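Local coordinates for protein alkylhydroperoxidase AhpD core (Rhodospirillum rubrum, PDB 2OUW) that probably acts as an oxidoreductase of the carboxymuconolactone decarboxylase family, reducing hydroperoxides in the manner of AhpD, at residues 6-10 with 11-15; 36-39 with 40-44; 64-67 with 68-72; 72-75 with 76-80. All blocks are in the same frame, centred on the assembly; numbering follows the deposited sequence.

Contact 1 of 4, residues 6-10 with 11-15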
ATOM      1  N   ARG B   6     -17.178 -14.094  13.122  1.00 39.63           N
ATOM      2  CA  ARG B   6     -18.483 -14.632  12.816  1.00 42.30           C
ATOM      3  C   ARG B   6     -19.307 -13.581  12.072  1.00 41.99           C
ATOM      4  O   ARG B   6     -19.183 -12.387  12.361  1.00 40.98           O
ATOM      5  CB  ARG B   6     -19.176 -15.019  14.117  1.00 45.13           C
ATOM      6  CG  ARG B   6     -19.651 -16.443  14.177  1.00 52.55           C
ATOM      7  CD  ARG B   6     -19.684 -16.951  15.619  1.00 52.90           C
ATOM      8  NE  ARG B   6     -20.259 -15.964  16.531  1.00 52.46           N
ATOM      9  CZ  ARG B   6     -21.540 -15.626  16.573  1.00 50.72           C
ATOM     10  NH1 ARG B   6     -22.430 -16.192  15.757  1.00 52.41           N
ATOM     11  NH2 ARG B   6     -21.937 -14.712  17.445  1.00 54.25           N
ATOM     12  N   LEU B   7     -20.136 -14.022  11.121  1.00 39.50           N
ATOM     13  CA  LEU B   7     -21.094 -13.137  10.458  1.00 38.96           C
ATOM     14  C   LEU B   7     -22.486 -13.357  11.033  1.00 38.62           C
ATOM     15  O   LEU B   7     -23.070 -14.427  10.848  1.00 38.71           O
ATOM     16  CB  LEU B   7     -21.111 -13.377   8.956  1.00 38.54           C
ATOM     17  CG  LEU B   7     -19.799 -13.182   8.206  1.00 39.81           C
ATOM     18  CD1 LEU B   7     -20.094 -13.273   6.716  1.00 42.03           C
ATOM     19  CD2 LEU B   7     -19.111 -11.880   8.532  1.00 36.56           C
ATOM     20  N   LEU B   8     -23.008 -12.360  11.733  1.00 36.95           N
ATOM     21  CA  LEU B   8     -24.253 -12.515  12.483  1.00 38.52           C
ATOM     22  C   LEU B   8     -25.455 -12.518  11.545  1.00 39.36           C
ATOM     23  O   LEU B   8     -25.523 -11.693  10.642  1.00 38.03           O
ATOM     24  CB  LEU B   8     -24.395 -11.399  13.523  1.00 39.74           C
ATOM     25  CG  LEU B   8     -23.730 -11.662  14.884  1.00 43.11           C
ATOM     26  CD1 LEU B   8     -22.233 -11.728  14.796  1.00 44.35           C
ATOM     27  CD2 LEU B   8     -24.162 -10.626  15.931  1.00 45.12           C
ATOM     28  N   ASP B   9     -26.385 -13.456  11.754  1.00 39.09           N
ATOM     29  CA  ASP B   9     -27.596 -13.562  10.943  0.50 39.37           C
ATOM     30  C   ASP B   9     -28.709 -12.763  11.586  1.00 38.70           C
ATOM     31  O   ASP B   9     -28.593 -12.345  12.740  1.00 38.35           O
ATOM     32  CB  ASP B   9     -28.040 -15.030  10.727  0.50 39.23           C
ATOM     33  CG  ASP B   9     -28.478 -15.742  12.013  0.50 41.92           C
ATOM     34  OD1 ASP B   9     -28.908 -15.101  13.001  0.50 39.84           O
ATOM     35  OD2 ASP B   9     -28.388 -16.987  12.027  0.50 47.39           O
ATOM     36  N   ASP B  10     -29.784 -12.560  10.837  1.00 40.70           N
ATOM     37  CA  ASP B  10     -30.922 -11.769  11.324  1.00 41.39           C
ATOM     38  C   ASP B  10     -31.554 -12.332  12.584  1.00 41.64           C
ATOM     39  O   ASP B  10     -31.953 -11.577  13.488  1.00 42.55           O
ATOM     40  CB  ASP B  10     -31.962 -11.605  10.214  1.00 40.28           C
ATOM     41  CG  ASP B  10     -31.461 -10.724   9.077  1.00 42.49           C
ATOM     42  OD1 ASP B  10     -30.511  -9.936   9.291  1.00 41.11           O
ATOM     43  OD2 ASP B  10     -32.031 -10.787   7.968  1.00 38.38           O
ATOM     44  N   ALA B  11     -31.619 -13.658  12.675  1.00 43.15           N
ATOM     45  CA  ALA B  11     -32.249 -14.288  13.834  1.00 42.87           C
ATOM     46  C   ALA B  11     -31.535 -13.927  15.125  1.00 42.32           C
ATOM     47  O   ALA B  11     -32.176 -13.568  16.103  1.00 44.46           O
ATOM     48  CB  ALA B  11     -32.310 -15.760  13.663  1.00 43.22           C
ATOM     49  N   GLU B  12     -30.215 -14.008  15.111  1.00 43.54           N
ATOM     50  CA  GLU B  12     -29.397 -13.651  16.268  1.00 44.72           C
ATOM     51  C   GLU B  12     -29.455 -12.172  16.557  1.00 45.19           C
ATOM     52  O   GLU B  12     -29.552 -11.764  17.725  1.00 47.10           O
ATOM     53  CB  GLU B  12     -27.930 -14.043  16.047  1.00 45.44           C
ATOM     54  CG  GLU B  12     -27.004 -13.616  17.210  1.00 45.96           C
ATOM     55  CD  GLU B  12     -25.588 -14.163  17.115  1.00 49.27           C
ATOM     56  OE1 GLU B  12     -25.269 -14.862  16.120  1.00 45.54           O
ATOM     57  OE2 GLU B  12     -24.798 -13.882  18.057  1.00 48.85           O
ATOM     58  N   ILE B  13     -29.375 -11.367  15.497  1.00 44.86           N
ATOM     59  CA  ILE B  13     -29.414  -9.908  15.639  1.00 43.15           C
ATOM     60  C   ILE B  13     -30.714  -9.428  16.304  1.00 41.24           C
ATOM     61  O   ILE B  13     -30.677  -8.503  17.106  1.00 39.30           O
ATOM     62  CB  ILE B  13     -29.189  -9.204  14.273  1.00 42.32           C
ATOM     63  CG1 ILE B  13     -27.724  -9.362  13.843  1.00 41.76           C
ATOM     64  CG2 ILE B  13     -29.626  -7.716  14.315  1.00 40.48           C
ATOM     65  CD1 ILE B  13     -27.487  -9.043  12.407  1.00 41.18           C
ATOM     66  N   SER B  14     -31.848 -10.042  16.002  1.00 41.85           N
ATOM     67  CA  SER B  14     -33.084  -9.628  16.663  1.00 46.52           C
ATOM     68  C   SER B  14     -33.062  -9.827  18.196  1.00 47.13           C
ATOM     69  O   SER B  14     -33.808  -9.169  18.919  1.00 48.85           O
ATOM     70  CB  SER B  14     -34.320 -10.297  16.048  1.00 47.47           C
ATOM     71  OG  SER B  14     -34.185 -11.701  16.015  1.00 54.18           O
ATOM     72  N   THR B  15     -32.186 -10.692  18.683  1.00 48.08           N
ATOM     73  CA  THR B  15     -32.000 -10.854  20.128  1.00 49.56           C
ATOM     74  C   THR B  15     -31.031  -9.826  20.710  1.00 48.70           C
ATOM     75  O   THR B  15     -30.830  -9.792  21.922  1.00 47.40           O
ATOM     76  CB  THR B  15     -31.453 -12.268  20.484  1.00 48.89           C
ATOM     77  OG1 THR B  15     -30.046 -12.357  20.200  1.00 51.71           O
ATOM     78  CG2 THR B  15     -32.196 -13.348  19.691  1.00 52.95           C
TER
HETATM   79  O   HOH W   1     -26.057 -15.369  13.753  1.00 39.20           O
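Glu12 OE1 is gripped by two groups: Arg6 NH1 donates to it at 3.2 Å, and a water that also accepts from Asp9 N donates to it. The other oxygen, Glu12 OE2, takes Arg6 NH2 at 3.0 Å, so the guanidinium meets the carboxylate end-on, one nitrogen to each oxygen. The geometry marks a well-formed bidentate salt bridge: the two planes lie 14° apart, and each oxygen offers its syn lone pair. Glu12 reaches this far because its CG stands anti to the backbone N (chi1 177°) and the chain runs on extended, while Arg6 bends at chi3. Leu8 flanks the carboxylate, its CG 3.8 Å from Glu12 OE1. Its CB also touches Ile13 CG1 at 3.9 Å, and Ile13 packs in turn on Phe23 of helix 17-30.

Asp9 is the N-cap of helix 10-13: its OD1 accepts from Glu12 N at 2.7 Å, met nearly along the C-O bond. Asp9 has a second deposited conformer, in which the state of this cap is doubtful. The backbone bond from Ile13 N to Asp9 O, 3.0 Å, starts the helical turn, whereas the carboxylate of Asp10 serves Arg40 and Arg27. Replacing Glu12 with an alanine would probably leave the Arg6 guanidinium without its anionic mate and the bridging water without one of its anchors.

With Asp9 OD1 only 4.8 Å from Glu12 OE1, two like charges lie close; Arg6 and the shared water probably help to offset them while tying the loop to the first helical turn.

Contact 2 of 4, residues 36-39 with 40-44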
ATOM      1  N   ASN B  36     -25.441  -5.901   3.855  1.00 38.85           N
ATOM      2  CA  ASN B  36     -24.318  -6.698   3.398  1.00 39.03           C
ATOM      3  C   ASN B  36     -23.354  -7.093   4.513  1.00 37.92           C
ATOM      4  O   ASN B  36     -23.393  -6.543   5.603  1.00 34.65           O
ATOM      5  CB  ASN B  36     -23.580  -6.022   2.236  1.00 41.17           C
ATOM      6  CG  ASN B  36     -23.181  -4.615   2.532  1.00 42.00           C
ATOM      7  OD1 ASN B  36     -24.001  -3.822   2.965  1.00 47.13           O
ATOM      8  ND2 ASN B  36     -21.914  -4.278   2.267  1.00 48.58           N
ATOM      9  N   ASN B  37     -22.520  -8.083   4.206  1.00 37.13           N
ATOM     10  CA  ASN B  37     -21.682  -8.786   5.173  1.00 34.79           C
ATOM     11  C   ASN B  37     -20.775  -7.961   6.070  1.00 35.54           C
ATOM     12  O   ASN B  37     -20.499  -8.359   7.216  1.00 35.21           O
ATOM     13  CB  ASN B  37     -20.840  -9.829   4.432  1.00 35.28           C
ATOM     14  CG  ASN B  37     -21.676 -10.992   3.947  1.00 36.76           C
ATOM     15  OD1 ASN B  37     -22.739 -11.277   4.508  1.00 38.44           O
ATOM     16  ND2 ASN B  37     -21.195 -11.686   2.913  1.00 34.11           N
ATOM     17  N   ILE B  38     -20.266  -6.850   5.551  1.00 34.83           N
ATOM     18  CA  ILE B  38     -19.402  -6.010   6.373  1.00 36.23           C
ATOM     19  C   ILE B  38     -20.094  -5.767   7.714  1.00 34.97           C
ATOM     20  O   ILE B  38     -19.462  -5.913   8.776  1.00 34.40           O
ATOM     21  CB  ILE B  38     -18.965  -4.716   5.688  1.00 34.78           C
ATOM     22  CG1 ILE B  38     -17.989  -3.947   6.605  1.00 38.59           C
ATOM     23  CG2 ILE B  38     -20.133  -3.817   5.317  1.00 40.94           C
ATOM     24  CD1 ILE B  38     -17.622  -2.592   6.127  1.00 40.61           C
ATOM     25  N   TRP B  39     -21.400  -5.464   7.671  1.00 34.55           N
ATOM     26  CA  TRP B  39     -22.134  -5.083   8.894  1.00 35.84           C
ATOM     27  C   TRP B  39     -22.322  -6.254   9.857  1.00 34.61           C
ATOM     28  O   TRP B  39     -22.339  -6.084  11.078  1.00 34.38           O
ATOM     29  CB  TRP B  39     -23.472  -4.392   8.537  1.00 36.41           C
ATOM     30  CG  TRP B  39     -23.248  -3.205   7.649  1.00 35.52           C
ATOM     31  CD1 TRP B  39     -23.524  -3.116   6.306  1.00 37.62           C
ATOM     32  CD2 TRP B  39     -22.618  -1.968   8.004  1.00 38.28           C
ATOM     33  NE1 TRP B  39     -23.113  -1.891   5.814  1.00 38.44           N
ATOM     34  CE2 TRP B  39     -22.574  -1.164   6.836  1.00 38.85           C
ATOM     35  CE3 TRP B  39     -22.123  -1.439   9.199  1.00 38.58           C
ATOM     36  CZ2 TRP B  39     -22.029   0.133   6.835  1.00 41.61           C
ATOM     37  CZ3 TRP B  39     -21.582  -0.153   9.190  1.00 37.42           C
ATOM     38  CH2 TRP B  39     -21.542   0.610   8.018  1.00 38.47           C
ATOM     39  N   ARG B  40     -22.432  -7.444   9.280  1.00 37.26           N
ATOM     40  CA  ARG B  40     -22.643  -8.666   9.991  1.00 35.87           C
ATOM     41  C   ARG B  40     -21.387  -9.123  10.735  1.00 35.04           C
ATOM     42  O   ARG B  40     -21.494  -9.818  11.724  1.00 35.92           O
ATOM     43  CB  ARG B  40     -23.106  -9.749   9.014  1.00 36.55           C
ATOM     44  CG  ARG B  40     -24.460  -9.420   8.387  1.00 36.57           C
ATOM     45  CD  ARG B  40     -25.091 -10.573   7.642  1.00 39.06           C
ATOM     46  NE  ARG B  40     -26.365 -10.148   7.060  1.00 41.78           N
ATOM     47  CZ  ARG B  40     -27.518 -10.058   7.721  1.00 37.64           C
ATOM     48  NH1 ARG B  40     -27.617 -10.375   9.009  1.00 35.04           N
ATOM     49  NH2 ARG B  40     -28.593  -9.641   7.067  1.00 42.45           N
ATOM     50  N   GLY B  41     -20.224  -8.731  10.238  1.00 37.71           N
ATOM     51  CA  GLY B  41     -18.958  -8.919  10.918  1.00 38.81           C
ATOM     52  C   GLY B  41     -18.706  -7.841  11.964  1.00 38.70           C
ATOM     53  O   GLY B  41     -18.236  -8.145  13.077  1.00 36.84           O
ATOM     54  N   LEU B  42     -18.997  -6.578  11.638  1.00 39.14           N
ATOM     55  CA  LEU B  42     -18.897  -5.508  12.648  1.00 37.19           C
ATOM     56  C   LEU B  42     -19.836  -5.760  13.819  1.00 37.05           C
ATOM     57  O   LEU B  42     -19.541  -5.373  14.940  1.00 37.22           O
ATOM     58  CB  LEU B  42     -19.158  -4.133  12.050  1.00 37.72           C
ATOM     59  CG  LEU B  42     -18.151  -3.663  10.988  1.00 38.20           C
ATOM     60  CD1 LEU B  42     -18.647  -2.438  10.280  1.00 34.59           C
ATOM     61  CD2 LEU B  42     -16.798  -3.400  11.608  1.00 41.05           C
ATOM     62  N   ALA B  43     -20.951  -6.449  13.570  1.00 37.22           N
ATOM     63  CA  ALA B  43     -21.944  -6.739  14.600  1.00 35.36           C
ATOM     64  C   ALA B  43     -21.422  -7.481  15.835  1.00 37.50           C
ATOM     65  O   ALA B  43     -22.086  -7.469  16.887  1.00 37.22           O
ATOM     66  CB  ALA B  43     -23.122  -7.519  13.977  1.00 34.84           C
ATOM     67  N   ASN B  44     -20.274  -8.146  15.713  1.00 36.72           N
ATOM     68  CA  ASN B  44     -19.636  -8.769  16.883  1.00 38.80           C
ATOM     69  C   ASN B  44     -19.234  -7.765  17.970  1.00 39.87           C
ATOM     70  O   ASN B  44     -19.087  -8.138  19.121  1.00 40.50           O
ATOM     71  CB  ASN B  44     -18.395  -9.555  16.477  1.00 36.80           C
ATOM     72  CG  ASN B  44     -18.731 -10.763  15.665  1.00 36.26           C
ATOM     73  OD1 ASN B  44     -19.154 -11.769  16.207  1.00 39.44           O
ATOM     74  ND2 ASN B  44     -18.555 -10.676  14.354  1.00 35.05           N
TER
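Leu42 makes the apolar part of this turn, lying alongside both Trp39 and Ile38 and pointing the same way as each. Its CD1 sits 3.8 Å from Trp39 CE3, approaching the ring obliquely, and 4.0 Å from Ile38 CG1. Ile38 CG2 lies over one face of the indole, 3.5 Å above the ring plane and offset toward its rim.

Backbone bonds define the helix. Leu42 N donates to Ile38 O at 3.0 Å and Gly41 N to Asn37 O at 3.1 Å; further bonds of Arg40 N and Gly41 N, to Asn37 O and Ile38 O respectively, are weak.

Among polar side chains, Asn44 ND2 folds back to Gly41 O at 2.9 Å, with an N-H...O angle of 158°. Arg40 crosses Asn37 with its CD 4.0 Å from Asn37 OD1, but its guanidinium continues to Asp10, and Asn37 ND2 goes to Pro128 O of the second subunit.

Helix 37-42 is thus wedged between elements: Trp39 enters between helices 17-30 and 46-60, edge-to-face with Trp53, Leu42 rests on Leu49 and Thr52, and Ile38 meets Val122 of the second subunit.

Contact 3 of 4, residues 64-67 with 68-72; sequences GALD and PLTRE
Asp67 and Thr70 are brought together by two first torsions: chi1 of 63° places the Asp67 CG between its own backbone N and carbonyl carbon, and chi1 of -57° sets Thr70 OG1 beside the Thr70 amide. Both donors of Thr70 therefore converge on one oxygen. Thr70 N reaches Asp67 OD1 at 2.9 Å, and Thr70 OG1 reaches the same Asp67 OD1 at 2.6 Å from above the carboxylate plane, 44° out of it. Two bonds to OD1 limit the rotation of the carboxylate, and the side chains cross at about a right angle.

Arg71 ties the preceding loop to the helix. Its backbone N donates to Asp67 O at 3.1 Å. The side chain, extended from CG to NE, runs back past Leu66, with Arg71 CG 4.1 Å from Leu66 CB. NE makes a weak bond to Leu66 O at 2.9 Å, and Gly64 CA lies at the guanidinium edge, 3.2 Å from Arg71 NH2. That nitrogen finds its stronger partner in Gly62 O, so the loop backbone wraps round the arginine. Across the subunit interface, Thr70 packs on Thr70 of the second subunit and Leu66 on Met73 of the second subunit.

This is a classic helix N-cap, with aspartate before the first turn and proline as the first helical residue, opening helix 68-81 of the all-helical AhpD-like fold.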
ATOM      1  N   GLY B  64     -25.054  17.506   0.753  1.00 56.31           N
ATOM      2  CA  GLY B  64     -23.632  17.695   0.969  1.00 53.81           C
ATOM      3  C   GLY B  64     -23.044  18.266  -0.300  1.00 52.91           C
ATOM      4  O   GLY B  64     -23.770  18.483  -1.274  1.00 53.04           O
ATOM      5  N   ALA B  65     -21.735  18.502  -0.301  1.00 51.08           N
ATOM      6  CA  ALA B  65     -21.103  19.265  -1.374  1.00 50.36           C
ATOM      7  C   ALA B  65     -20.975  18.474  -2.687  1.00 48.28           C
ATOM      8  O   ALA B  65     -20.780  19.077  -3.770  1.00 49.03           O
ATOM      9  CB  ALA B  65     -19.740  19.780  -0.916  1.00 51.97           C
ATOM     10  N   LEU B  66     -21.110  17.152  -2.587  1.00 42.45           N
ATOM     11  CA  LEU B  66     -20.922  16.250  -3.721  1.00 44.04           C
ATOM     12  C   LEU B  66     -22.149  15.367  -3.844  1.00 44.75           C
ATOM     13  O   LEU B  66     -22.702  14.987  -2.834  1.00 43.12           O
ATOM     14  CB  LEU B  66     -19.712  15.315  -3.482  1.00 43.20           C
ATOM     15  CG  LEU B  66     -18.318  15.900  -3.246  1.00 40.45           C
ATOM     16  CD1 LEU B  66     -17.336  14.767  -3.087  1.00 38.23           C
ATOM     17  CD2 LEU B  66     -17.884  16.864  -4.365  1.00 44.41           C
ATOM     18  N   ASP B  67     -22.554  14.987  -5.055  1.00 46.07           N
ATOM     19  CA  ASP B  67     -23.737  14.113  -5.162  1.00 47.27           C
ATOM     20  C   ASP B  67     -23.401  12.679  -4.754  1.00 44.86           C
ATOM     21  O   ASP B  67     -22.235  12.301  -4.721  1.00 44.76           O
ATOM     22  CB  ASP B  67     -24.449  14.228  -6.527  1.00 49.23           C
ATOM     23  CG  ASP B  67     -23.592  13.800  -7.704  1.00 49.61           C
ATOM     24  OD1 ASP B  67     -22.834  12.826  -7.594  1.00 48.87           O
ATOM     25  OD2 ASP B  67     -23.727  14.434  -8.778  1.00 66.75           O
ATOM     26  N   PRO B  68     -24.422  11.889  -4.388  1.00 45.48           N
ATOM     27  CA  PRO B  68     -24.187  10.551  -3.888  1.00 45.54           C
ATOM     28  C   PRO B  68     -23.391   9.650  -4.801  1.00 44.52           C
ATOM     29  O   PRO B  68     -22.629   8.838  -4.311  1.00 43.61           O
ATOM     30  CB  PRO B  68     -25.610  10.005  -3.691  1.00 46.35           C
ATOM     31  CG  PRO B  68     -26.389  11.190  -3.379  1.00 46.84           C
ATOM     32  CD  PRO B  68     -25.862  12.209  -4.351  1.00 47.50           C
ATOM     33  N   LEU B  69     -23.587   9.769  -6.113  1.00 44.61           N
ATOM     34  CA  LEU B  69     -22.860   8.927  -7.059  1.00 44.18           C
ATOM     35  C   LEU B  69     -21.390   9.301  -7.052  1.00 41.41           C
ATOM     36  O   LEU B  69     -20.527   8.446  -7.051  1.00 43.05           O
ATOM     37  CB  LEU B  69     -23.434   9.053  -8.482  1.00 43.94           C
ATOM     38  CG  LEU B  69     -22.673   8.280  -9.568  1.00 44.81           C
ATOM     39  CD1 LEU B  69     -22.511   6.808  -9.181  1.00 43.13           C
ATOM     40  CD2 LEU B  69     -23.353   8.397 -10.903  1.00 45.16           C
ATOM     41  N   THR B  70     -21.105  10.594  -7.057  1.00 40.67           N
ATOM     42  CA  THR B  70     -19.730  11.052  -7.001  1.00 39.17           C
ATOM     43  C   THR B  70     -19.030  10.501  -5.751  1.00 38.49           C
ATOM     44  O   THR B  70     -17.924   9.979  -5.834  1.00 40.42           O
ATOM     45  CB  THR B  70     -19.690  12.595  -7.064  1.00 39.32           C
ATOM     46  OG1 THR B  70     -20.356  13.025  -8.269  1.00 41.57           O
ATOM     47  CG2 THR B  70     -18.269  13.119  -7.062  1.00 39.48           C
ATOM     48  N   ARG B  71     -19.703  10.566  -4.611  1.00 37.51           N
ATOM     49  CA  ARG B  71     -19.166  10.001  -3.357  1.00 39.00           C
ATOM     50  C   ARG B  71     -18.833   8.536  -3.448  1.00 40.35           C
ATOM     51  O   ARG B  71     -17.810   8.105  -2.939  1.00 41.23           O
ATOM     52  CB  ARG B  71     -20.149  10.180  -2.217  1.00 38.41           C
ATOM     53  CG  ARG B  71     -20.509  11.618  -1.932  1.00 37.90           C
ATOM     54  CD  ARG B  71     -21.614  11.655  -0.899  1.00 42.65           C
ATOM     55  NE  ARG B  71     -22.123  13.007  -0.763  1.00 51.01           N
ATOM     56  CZ  ARG B  71     -23.158  13.328   0.001  1.00 51.13           C
ATOM     57  NH1 ARG B  71     -23.780  12.392   0.695  1.00 56.19           N
ATOM     58  NH2 ARG B  71     -23.554  14.583   0.088  1.00 57.16           N
ATOM     59  N   GLU B  72     -19.705   7.753  -4.090  1.00 40.53           N
ATOM     60  CA  GLU B  72     -19.432   6.329  -4.265  1.00 40.12           C
ATOM     61  C   GLU B  72     -18.267   6.071  -5.218  1.00 40.69           C
ATOM     62  O   GLU B  72     -17.521   5.111  -5.042  1.00 39.83           O
ATOM     63  CB  GLU B  72     -20.654   5.565  -4.780  1.00 40.65           C
ATOM     64  CG  GLU B  72     -21.605   5.071  -3.717  1.00 47.04           C
ATOM     65  CD  GLU B  72     -20.971   4.214  -2.621  1.00 48.40           C
ATOM     66  OE1 GLU B  72     -19.965   3.506  -2.855  1.00 49.04           O
ATOM     67  OE2 GLU B  72     -21.518   4.254  -1.507  1.00 49.35           O
TER

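Contact 4 of 4, residues 72-75 with 76-80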
ATOM      1  N   GLU B  72     -19.705   7.753  -4.090  1.00 40.53           N
ATOM      2  CA  GLU B  72     -19.432   6.329  -4.265  1.00 40.12           C
ATOM      3  C   GLU B  72     -18.267   6.071  -5.218  1.00 40.69           C
ATOM      4  O   GLU B  72     -17.521   5.111  -5.042  1.00 39.83           O
ATOM      5  CB  GLU B  72     -20.654   5.565  -4.780  1.00 40.65           C
ATOM      6  CG  GLU B  72     -21.605   5.071  -3.717  1.00 47.04           C
ATOM      7  CD  GLU B  72     -20.971   4.214  -2.621  1.00 48.40           C
ATOM      8  OE1 GLU B  72     -19.965   3.506  -2.855  1.00 49.04           O
ATOM      9  OE2 GLU B  72     -21.518   4.254  -1.507  1.00 49.35           O
HETATM   10  N   MSE B  73     -18.096   6.916  -6.228  1.00 42.18           N
HETATM   11  CA  MSE B  73     -17.002   6.685  -7.184  1.00 41.78           C
HETATM   12  C   MSE B  73     -15.668   6.976  -6.507  1.00 42.12           C
HETATM   13  O   MSE B  73     -14.697   6.262  -6.697  1.00 41.90           O
HETATM   14  CB  MSE B  73     -17.200   7.538  -8.429  1.00 44.27           C
HETATM   15  CG  MSE B  73     -18.455   7.150  -9.189  1.00 42.53           C
HETATM   16 SE   MSE B  73     -18.717   8.113 -10.853  1.00 54.11          SE
HETATM   17  CE  MSE B  73     -17.765   9.777 -10.509  1.00 50.08           C
ATOM     18  N   ILE B  74     -15.635   8.012  -5.680  1.00 40.66           N
ATOM     19  CA  ILE B  74     -14.444   8.283  -4.916  1.00 41.10           C
ATOM     20  C   ILE B  74     -14.163   7.098  -3.973  1.00 40.69           C
ATOM     21  O   ILE B  74     -13.027   6.602  -3.910  1.00 39.43           O
ATOM     22  CB  ILE B  74     -14.570   9.564  -4.112  1.00 40.11           C
ATOM     23  CG1 ILE B  74     -14.561  10.783  -5.032  1.00 41.10           C
ATOM     24  CG2 ILE B  74     -13.419   9.689  -3.140  1.00 43.00           C
ATOM     25  CD1 ILE B  74     -15.062  12.064  -4.357  1.00 36.59           C
ATOM     26  N   TYR B  75     -15.194   6.624  -3.277  1.00 41.84           N
ATOM     27  CA  TYR B  75     -15.060   5.473  -2.355  1.00 41.14           C
ATOM     28  C   TYR B  75     -14.529   4.240  -3.065  1.00 42.16           C
ATOM     29  O   TYR B  75     -13.709   3.485  -2.527  1.00 42.17           O
ATOM     30  CB  TYR B  75     -16.401   5.152  -1.706  1.00 41.31           C
ATOM     31  CG  TYR B  75     -16.374   4.718  -0.242  1.00 39.89           C
ATOM     32  CD1 TYR B  75     -15.827   3.504   0.142  1.00 44.78           C
ATOM     33  CD2 TYR B  75     -16.944   5.506   0.746  1.00 39.30           C
ATOM     34  CE1 TYR B  75     -15.853   3.091   1.483  1.00 40.22           C
ATOM     35  CE2 TYR B  75     -16.967   5.104   2.074  1.00 39.85           C
ATOM     36  CZ  TYR B  75     -16.425   3.895   2.434  1.00 41.27           C
ATOM     37  OH  TYR B  75     -16.446   3.483   3.757  1.00 44.22           O
ATOM     38  N   LEU B  76     -15.001   4.038  -4.286  1.00 43.48           N
ATOM     39  CA  LEU B  76     -14.564   2.919  -5.088  1.00 41.28           C
ATOM     40  C   LEU B  76     -13.118   3.048  -5.498  1.00 40.86           C
ATOM     41  O   LEU B  76     -12.360   2.078  -5.439  1.00 41.80           O
ATOM     42  CB  LEU B  76     -15.476   2.751  -6.299  1.00 42.81           C
ATOM     43  CG  LEU B  76     -15.030   1.794  -7.403  1.00 42.43           C
ATOM     44  CD1 LEU B  76     -14.879   0.376  -6.864  1.00 46.27           C
ATOM     45  CD2 LEU B  76     -16.016   1.853  -8.534  1.00 46.23           C
ATOM     46  N   ALA B  77     -12.704   4.245  -5.918  1.00 43.01           N
ATOM     47  CA  ALA B  77     -11.303   4.443  -6.281  1.00 43.05           C
ATOM     48  C   ALA B  77     -10.373   4.229  -5.082  1.00 44.05           C
ATOM     49  O   ALA B  77      -9.307   3.631  -5.216  1.00 42.31           O
ATOM     50  CB  ALA B  77     -11.091   5.810  -6.862  1.00 41.44           C
ATOM     51  N   VAL B  78     -10.779   4.732  -3.908  1.00 44.85           N
ATOM     52  CA  VAL B  78      -9.988   4.557  -2.691  1.00 42.00           C
ATOM     53  C   VAL B  78      -9.896   3.097  -2.344  1.00 39.73           C
ATOM     54  O   VAL B  78      -8.815   2.589  -2.057  1.00 40.94           O
ATOM     55  CB  VAL B  78     -10.524   5.392  -1.512  1.00 42.67           C
ATOM     56  CG1 VAL B  78      -9.691   5.165  -0.261  1.00 43.92           C
ATOM     57  CG2 VAL B  78     -10.437   6.851  -1.877  1.00 40.49           C
ATOM     58  N   SER B  79     -11.034   2.390  -2.416  1.00 39.59           N
ATOM     59  CA  SER B  79     -11.059   0.982  -2.067  1.00 39.31           C
ATOM     60  C   SER B  79     -10.075   0.201  -2.929  1.00 40.58           C
ATOM     61  O   SER B  79      -9.431  -0.745  -2.464  1.00 41.11           O
ATOM     62  CB  SER B  79     -12.499   0.462  -2.178  1.00 39.16           C
ATOM     63  OG  SER B  79     -13.344   1.194  -1.269  1.00 36.60           O
ATOM     64  N   THR B  80      -9.963   0.616  -4.188  1.00 41.26           N
ATOM     65  CA  THR B  80      -9.112  -0.046  -5.164  1.00 42.20           C
ATOM     66  C   THR B  80      -7.673   0.184  -4.850  1.00 40.13           C
ATOM     67  O   THR B  80      -6.884  -0.757  -4.873  1.00 40.23           O
ATOM     68  CB  THR B  80      -9.398   0.447  -6.611  1.00 43.26           C
ATOM     69  OG1 THR B  80     -10.702   0.046  -6.985  1.00 43.75           O
ATOM     70  CG2 THR B  80      -8.395  -0.131  -7.621  1.00 48.38           C
TER
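Tyr75 and Ser79 are joined across one turn of alpha-helix, in the middle of helix 68-81 of the AhpD-like fold. Here the contact is tight: Tyr75 O accepts from Ser79 N at 2.9 Å and from Ser79 OG at 2.6 Å, the two donors arriving from opposite faces of the carbonyl plane. Ser79 OG can do this because it stands beside its own backbone N (chi1 -60°), and it also accepts from Asn119 ND2 of the second subunit. With an alanine at Ser79, Tyr75 O would probably lose its second donor and that Asn119 its acceptor.

The looser part is the apolar flank, where Ile74 CG2 and Val78 CG2 come only to 4.3 Å; it does not face solvent, since Ile74 packs on Ile111 of the second subunit. Glu72 adds little side-chain contact within the turn, because its carboxylate turns to His91 and Lys98. With the Cys84-Cys87 disulfide, Glu72 and His91 have the sequence spacing of the Glu-Cys-Cys-His site of AhpD, consistent with a similar active site. Tyr75 stacks on the same histidine, while at the edge of the tyrosine ring its CD1 lies 3.7 Å from Ser79 OG.

Overall arrangement
Contacts 1 and 2 lie on the same side of the chain's centre and touch: Asp10 OD1 meets Arg40 NH1 in a salt bridge of 2.9 Å, joining the N-terminal loop to helix 37-42. Contacts 3 and 4 share Glu72 and helix 68-81, with Leu66 CD1 3.8 Å from Ile74 CD1. The centres of contacts 1 and 3 are about 31 Å apart, yet both are aspartate N-caps, partly exposed and largely polar. Contacts 2 and 4 are buried turns of helix, contact 2 spanning the short helix 37-42 and contact 4 lying within helix 68-81; contact 2 centres on an indole, contact 4 on a doubly bonded carbonyl. Contacts 2, 3 and 4 all meet the second subunit substantially, whereas contact 1 reaches it through Leu7 alone.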